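Local coordinates for protein putative fluoride ion transporter CrcB (Bordetella pertussis, PDB 5NKQ) that forms a fluoride-specific, double-barrelled membrane channel that lets fluoride leave the cell and so lowers its toxicity, while excluding chloride, at residues I10-G15 against I67-V72; A33-G38 against A101-G106; V54-S59 against A121-L126. One frame throughout, in Å; residues are numbered along the deposited sequence.

From the N terminus, helix 6-30 supplies I10-G15, the turn into helix 37-59 supplies A33-G38, and the far end of that helix supplies V54-S59; only then do the partners arrive, in the same order. I67-V72 closes interaction 1 onto helix 65-79, A101-G106 closes interaction 2 onto helix 98-126, and A121-L126 closes interaction 3 further along that helix. All three loops therefore cross, and none nests within another. Interactions 2 and 3 tie the same two helices together at points about 30 Å apart, centre to centre, on opposite sides of the chain's centre. Interactions 1 and 3 touch each other through R68 CB and I57 CD1, 3.6 Å apart.

Interaction 1: residues I10-G15 against I67-V72; sequences IAIGIG and IRLAAV
A70 sits against A11 and G15, with its methyl CB resting 3.3 Å from A11 O and 3.9 Å from A11 CB. Two weak CA-H...O contacts bring the backbones together here. A70 CA approaches A11 O at 3.3 Å, and one turn later in helix 6-30, G15 CA comes 3.5 Å from A70 O, with 154° at the hydrogen. G15 has only hydrogen on its CA, which lets A70 O come this near.

To one flank, I12 and L69 make a second apolar contact, of about the same size. I12 CG1 lies anti to the carbonyl carbon (chi1 -68°), which sends that branch across to L69, 3.8 Å from L69 CB and also close to L69 O; farther out, I12 CD1 meets L69 CD2. W24 of the second subunit packs on both residues, so this flank continues into the dimer interface, and the sodium ion is about 10 Å from the I12 side chain.

The axes of the two segments run in nearly the same direction, come within 7.5 Å and cross at -24°. A11 and G15, four apart on one helix, form the small-xxx-small pattern of close GxxxG-like packing between transmembrane helices.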
# COMPACT_ATOMS: atom_id res chain seq x y z
N ILE A 10 1.87 -18.13 -11.48
CA ILE A 10 2.25 -18.98 -10.35
C ILE A 10 3.33 -18.31 -9.52
O ILE A 10 3.28 -18.33 -8.28
CB ILE A 10 2.70 -20.36 -10.86
CG1 ILE A 10 1.59 -21.02 -11.68
CG2 ILE A 10 3.11 -21.25 -9.70
CD1 ILE A 10 1.97 -22.37 -12.25
N ALA A 11 4.32 -17.70 -10.17
CA ALA A 11 5.40 -17.04 -9.44
C ALA A 11 4.87 -15.87 -8.61
O ALA A 11 5.35 -15.63 -7.50
CB ALA A 11 6.47 -16.56 -10.42
N ILE A 12 3.89 -15.14 -9.14
CA ILE A 12 3.31 -14.03 -8.39
C ILE A 12 2.44 -14.56 -7.25
O ILE A 12 2.49 -14.05 -6.13
CB ILE A 12 2.52 -13.10 -9.33
CG1 ILE A 12 3.48 -12.38 -10.27
CG2 ILE A 12 1.69 -12.11 -8.53
CD1 ILE A 12 2.79 -11.53 -11.31
N GLY A 13 1.65 -15.60 -7.53
CA GLY A 13 0.78 -16.15 -6.49
C GLY A 13 1.56 -16.72 -5.32
O GLY A 13 1.20 -16.51 -4.16
N ILE A 14 2.63 -17.46 -5.61
CA ILE A 14 3.46 -18.01 -4.55
C ILE A 14 4.12 -16.89 -3.75
O ILE A 14 4.15 -16.92 -2.51
CB ILE A 14 4.51 -18.99 -5.12
CG1 ILE A 14 3.81 -20.21 -5.73
CG2 ILE A 14 5.50 -19.41 -4.05
CD1 ILE A 14 4.77 -21.21 -6.34
N GLY A 15 4.65 -15.88 -4.45
CA GLY A 15 5.25 -14.75 -3.75
C GLY A 15 4.24 -13.99 -2.92
O GLY A 15 4.47 -13.70 -1.74
N ILE A 67 11.76 -13.79 -11.58
CA ILE A 67 12.40 -13.46 -10.31
C ILE A 67 11.81 -12.17 -9.75
O ILE A 67 11.38 -12.13 -8.59
CB ILE A 67 13.92 -13.36 -10.48
CG1 ILE A 67 14.53 -14.74 -10.72
CG2 ILE A 67 14.56 -12.70 -9.27
CD1 ILE A 67 16.04 -14.75 -10.82
N ARG A 68 11.78 -11.11 -10.55
CA ARG A 68 11.24 -9.84 -10.07
C ARG A 68 9.73 -9.91 -9.87
O ARG A 68 9.19 -9.21 -9.01
CB ARG A 68 11.59 -8.70 -11.03
CG ARG A 68 11.02 -8.84 -12.43
CD ARG A 68 11.32 -7.59 -13.25
NE ARG A 68 10.87 -7.72 -14.63
CZ ARG A 68 11.64 -8.15 -15.63
NH1 ARG A 68 12.90 -8.50 -15.40
NH2 ARG A 68 11.15 -8.23 -16.86
N LEU A 69 9.04 -10.76 -10.63
CA LEU A 69 7.60 -10.90 -10.45
C LEU A 69 7.27 -11.63 -9.15
O LEU A 69 6.31 -11.27 -8.46
CB LEU A 69 6.99 -11.63 -11.65
CG LEU A 69 6.98 -10.84 -12.97
CD1 LEU A 69 6.47 -11.71 -14.11
CD2 LEU A 69 6.15 -9.58 -12.83
N ALA A 70 8.06 -12.64 -8.80
CA ALA A 70 7.81 -13.37 -7.56
C ALA A 70 8.25 -12.56 -6.34
O ALA A 70 7.59 -12.62 -5.29
CB ALA A 70 8.52 -14.72 -7.59
N ALA A 71 9.33 -11.80 -6.46
CA ALA A 71 9.89 -11.05 -5.34
C ALA A 71 9.19 -9.71 -5.13
O ALA A 71 8.79 -9.38 -4.01
CB ALA A 71 11.39 -10.83 -5.54
N VAL A 72 9.05 -8.91 -6.19
CA VAL A 72 8.52 -7.56 -6.07
C VAL A 72 7.00 -7.58 -6.25
O VAL A 72 6.25 -7.24 -5.33
CB VAL A 72 9.18 -6.60 -7.07
CG1 VAL A 72 8.65 -5.19 -6.88
CG2 VAL A 72 10.69 -6.64 -6.93

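Interaction 2: residues A33-G38 against A101-G106; sequences AGWPWG and AAAYAG
Y104 turns the edge of its ring toward the face of W35, a T-shaped pair with planes at 89°; the centroids of the phenol and of the indole's six-membered ring are 5.4 Å apart. The leading atom is Y104 CD1, 3.6 Å from W35 CZ2 and offset toward the rim of the indole. Both side chains leave with CG anti to the backbone N (W35 chi1 -166°), which swings the indole toward helix 98-126. Its far corner, CH2, comes 3.5 Å from Y104 N, while A103 C lies at the indole's edge, and A103 CB is 4.0 Å from W35 CH2.

P36 fills the corner beside the two rings: CD lies over the same indole face that receives Y104, and CG over a face of the phenol, 4.0 Å from Y104 CZ. P36 is the centre of an inverse gamma turn and the N-cap residue of helix 37-59, and this turn brings the proline to a residue of the fluoride pocket, where Y104 is joined by T39, L40, N43, F85 and S108.

The phenol is held from elsewhere too. Its hydroxyl is hydrogen-bonded to E88 OE2 on helix 83-95, and the ring of F85 meets it with planes at about 40°. At the other end of the tryptophan, W35 CD1 is 3.2 Å above the plane of the W37 ring, over its centre.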
# COMPACT_ATOMS: atom_id res chain seq x y z
N ALA A 33 -2.49 -1.87 20.62
CA ALA A 33 -3.82 -1.34 20.88
C ALA A 33 -3.94 0.14 20.52
O ALA A 33 -5.06 0.63 20.31
CB ALA A 33 -4.18 -1.55 22.35
N GLY A 34 -2.82 0.86 20.44
CA GLY A 34 -2.86 2.28 20.14
C GLY A 34 -2.21 2.65 18.83
O GLY A 34 -2.55 3.68 18.24
N TRP A 35 -1.29 1.81 18.35
CA TRP A 35 -0.55 2.09 17.13
C TRP A 35 -0.39 0.80 16.34
O TRP A 35 0.00 -0.24 16.91
CB TRP A 35 0.82 2.70 17.45
CG TRP A 35 1.50 3.32 16.27
CD1 TRP A 35 2.38 2.72 15.42
CD2 TRP A 35 1.38 4.68 15.83
NE1 TRP A 35 2.80 3.61 14.47
CE2 TRP A 35 2.20 4.82 14.70
CE3 TRP A 35 0.65 5.78 16.28
CZ2 TRP A 35 2.32 6.03 14.01
CZ3 TRP A 35 0.76 6.98 15.59
CH2 TRP A 35 1.59 7.09 14.47
N PRO A 36 -0.70 0.81 15.04
CA PRO A 36 -0.54 -0.41 14.20
C PRO A 36 0.91 -0.64 13.80
O PRO A 36 1.31 -0.45 12.64
CB PRO A 36 -1.45 -0.11 13.01
CG PRO A 36 -2.23 1.14 13.36
CD PRO A 36 -1.36 1.89 14.30
N TRP A 37 1.73 -1.06 14.77
CA TRP A 37 3.15 -1.26 14.50
C TRP A 37 3.38 -2.40 13.51
O TRP A 37 4.39 -2.40 12.80
CB TRP A 37 3.90 -1.53 15.80
CG TRP A 37 4.01 -0.33 16.69
CD1 TRP A 37 3.36 -0.11 17.87
CD2 TRP A 37 4.83 0.83 16.48
NE1 TRP A 37 3.72 1.10 18.40
CE2 TRP A 37 4.62 1.70 17.56
CE3 TRP A 37 5.72 1.21 15.47
CZ2 TRP A 37 5.27 2.93 17.67
CZ3 TRP A 37 6.37 2.44 15.58
CH2 TRP A 37 6.13 3.28 16.67
N GLY A 38 2.47 -3.37 13.45
CA GLY A 38 2.66 -4.48 12.53
C GLY A 38 2.47 -4.06 11.08
O GLY A 38 3.27 -4.42 10.21
N ALA A 101 -3.48 10.42 13.39
CA ALA A 101 -3.69 9.98 12.01
C ALA A 101 -2.67 10.61 11.07
O ALA A 101 -2.12 9.93 10.19
CB ALA A 101 -5.11 10.30 11.57
N ALA A 102 -2.40 11.91 11.24
CA ALA A 102 -1.40 12.57 10.41
C ALA A 102 -0.01 12.01 10.67
O ALA A 102 0.81 11.90 9.75
CB ALA A 102 -1.43 14.08 10.65
N ALA A 103 0.28 11.66 11.93
CA ALA A 103 1.58 11.07 12.25
C ALA A 103 1.70 9.67 11.66
O ALA A 103 2.78 9.27 11.21
CB ALA A 103 1.78 11.03 13.76
N TYR A 104 0.60 8.91 11.64
CA TYR A 104 0.65 7.57 11.07
C TYR A 104 0.79 7.62 9.55
O TYR A 104 1.52 6.82 8.96
CB TYR A 104 -0.59 6.77 11.47
CG TYR A 104 -0.58 5.35 10.96
CD1 TYR A 104 0.42 4.46 11.34
CD2 TYR A 104 -1.58 4.89 10.12
CE1 TYR A 104 0.43 3.16 10.88
CE2 TYR A 104 -1.58 3.59 9.66
CZ TYR A 104 -0.58 2.73 10.03
OH TYR A 104 -0.57 1.43 9.57
N ALA A 105 0.08 8.56 8.91
CA ALA A 105 0.25 8.73 7.47
C ALA A 105 1.63 9.27 7.14
O ALA A 105 2.25 8.84 6.15
CB ALA A 105 -0.84 9.67 6.93
N GLY A 106 2.14 10.19 7.95
CA GLY A 106 3.47 10.72 7.71
C GLY A 106 4.56 9.69 7.93
O GLY A 106 5.52 9.61 7.15

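Interaction 3: residues V54-S59 against A121-L126; sequences VALIAS and ATVRLL
A55 and V123 meet head on, each with its CB directed at the other helix, and their CB atoms are 3.6 Å apart. This is an apolar contact throughout, with no hydrogen bond across it. V123 CG1, anti to the backbone N (chi1 174°), is the branch that does most of the work, reaching A55 CB at 3.7 Å and lying equally close to L56 CD2. L56 approaches from one side, its chain crossing V123 at about a right angle. R124 adds a looser contact: its CG is 4.4 Å from A55 CB.

The polar groups nearby turn to their own surroundings. S59 OG lies 2.9 Å from L56 O and 3.2 Å from A55 O. T122 OG1 is hydrogen-bonded to L118 O in its own helix and also to Y48 OH, a polar link between helix 37-59 and helix 98-126, while L56 O takes part in a hydrogen bond with H60 ND1.

The two helix segments run in the same general direction, their axes 38° apart and 8.9 Å from each other at closest. On another side of helix 37-59, I57 packs on R68 of helix 65-79, and a chain of another protein places aromatic side chains on V54 and I57, so the 54-59 segment has helix 98-126, helix 65-79 and that partner chain as neighbours.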
# COMPACT_ATOMS: atom_id res chain seq x y z
N VAL A 54 15.08 -3.28 -6.60
CA VAL A 54 15.27 -2.42 -7.76
C VAL A 54 16.75 -2.26 -8.08
O VAL A 54 17.15 -2.28 -9.25
CB VAL A 54 14.59 -1.05 -7.54
CG1 VAL A 54 15.10 -0.02 -8.53
CG2 VAL A 54 13.08 -1.19 -7.66
N ALA A 55 17.58 -2.13 -7.05
CA ALA A 55 19.02 -1.99 -7.29
C ALA A 55 19.63 -3.31 -7.75
O ALA A 55 20.54 -3.31 -8.59
CB ALA A 55 19.71 -1.48 -6.02
N LEU A 56 19.15 -4.43 -7.23
CA LEU A 56 19.68 -5.73 -7.65
C LEU A 56 19.27 -6.05 -9.08
O LEU A 56 20.08 -6.60 -9.85
CB LEU A 56 19.20 -6.83 -6.70
CG LEU A 56 19.88 -6.92 -5.34
CD1 LEU A 56 19.24 -8.00 -4.49
CD2 LEU A 56 21.37 -7.18 -5.51
N ILE A 57 18.04 -5.72 -9.46
CA ILE A 57 17.57 -5.99 -10.82
C ILE A 57 18.39 -5.19 -11.83
O ILE A 57 18.75 -5.69 -12.90
CB ILE A 57 16.07 -5.68 -10.94
CG1 ILE A 57 15.25 -6.65 -10.09
CG2 ILE A 57 15.62 -5.74 -12.39
CD1 ILE A 57 13.84 -6.19 -9.84
N ALA A 58 18.71 -3.93 -11.50
CA ALA A 58 19.50 -3.10 -12.40
C ALA A 58 20.91 -3.65 -12.59
O ALA A 58 21.50 -3.48 -13.66
CB ALA A 58 19.56 -1.67 -11.88
N SER A 59 21.45 -4.32 -11.58
CA SER A 59 22.78 -4.91 -11.66
C SER A 59 22.76 -6.34 -12.18
O SER A 59 23.84 -6.93 -12.37
CB SER A 59 23.46 -4.86 -10.29
OG SER A 59 22.68 -5.52 -9.31
N ALA A 121 20.51 2.63 -1.78
CA ALA A 121 21.88 3.00 -1.43
C ALA A 121 22.65 1.83 -0.83
O ALA A 121 23.87 1.77 -0.96
CB ALA A 121 21.87 4.19 -0.47
N THR A 122 21.95 0.90 -0.17
CA THR A 122 22.63 -0.23 0.45
C THR A 122 23.25 -1.14 -0.61
O THR A 122 24.42 -1.54 -0.49
CB THR A 122 21.66 -1.02 1.32
OG1 THR A 122 21.14 -0.16 2.35
CG2 THR A 122 22.36 -2.21 1.97
N VAL A 123 22.49 -1.48 -1.65
CA VAL A 123 23.01 -2.37 -2.68
C VAL A 123 24.04 -1.66 -3.54
O VAL A 123 25.09 -2.23 -3.86
CB VAL A 123 21.85 -2.92 -3.53
CG1 VAL A 123 22.38 -3.73 -4.71
CG2 VAL A 123 20.93 -3.78 -2.67
N ARG A 124 23.77 -0.41 -3.92
CA ARG A 124 24.72 0.34 -4.73
C ARG A 124 26.04 0.57 -4.00
O ARG A 124 27.09 0.68 -4.64
CB ARG A 124 24.11 1.67 -5.16
CG ARG A 124 22.96 1.52 -6.15
CD ARG A 124 22.15 2.80 -6.27
NE ARG A 124 21.07 2.66 -7.25
CZ ARG A 124 20.12 3.57 -7.45
NH1 ARG A 124 20.11 4.69 -6.74
NH2 ARG A 124 19.18 3.36 -8.36
N LEU A 125 26.00 0.63 -2.67
CA LEU A 125 27.24 0.73 -1.90
C LEU A 125 28.01 -0.59 -1.93
O LEU A 125 29.24 -0.59 -2.07
CB LEU A 125 26.92 1.14 -0.46
CG LEU A 125 28.03 1.38 0.58
CD1 LEU A 125 28.38 0.09 1.32
CD2 LEU A 125 29.27 1.99 -0.06
N LEU A 126 27.30 -1.71 -1.82
CA LEU A 126 27.95 -3.02 -1.82
C LEU A 126 28.44 -3.44 -3.21
O LEU A 126 29.12 -4.46 -3.32
CB LEU A 126 26.99 -4.08 -1.27
CG LEU A 126 26.61 -3.94 0.20
CD1 LEU A 126 25.43 -4.84 0.54
CD2 LEU A 126 27.80 -4.27 1.09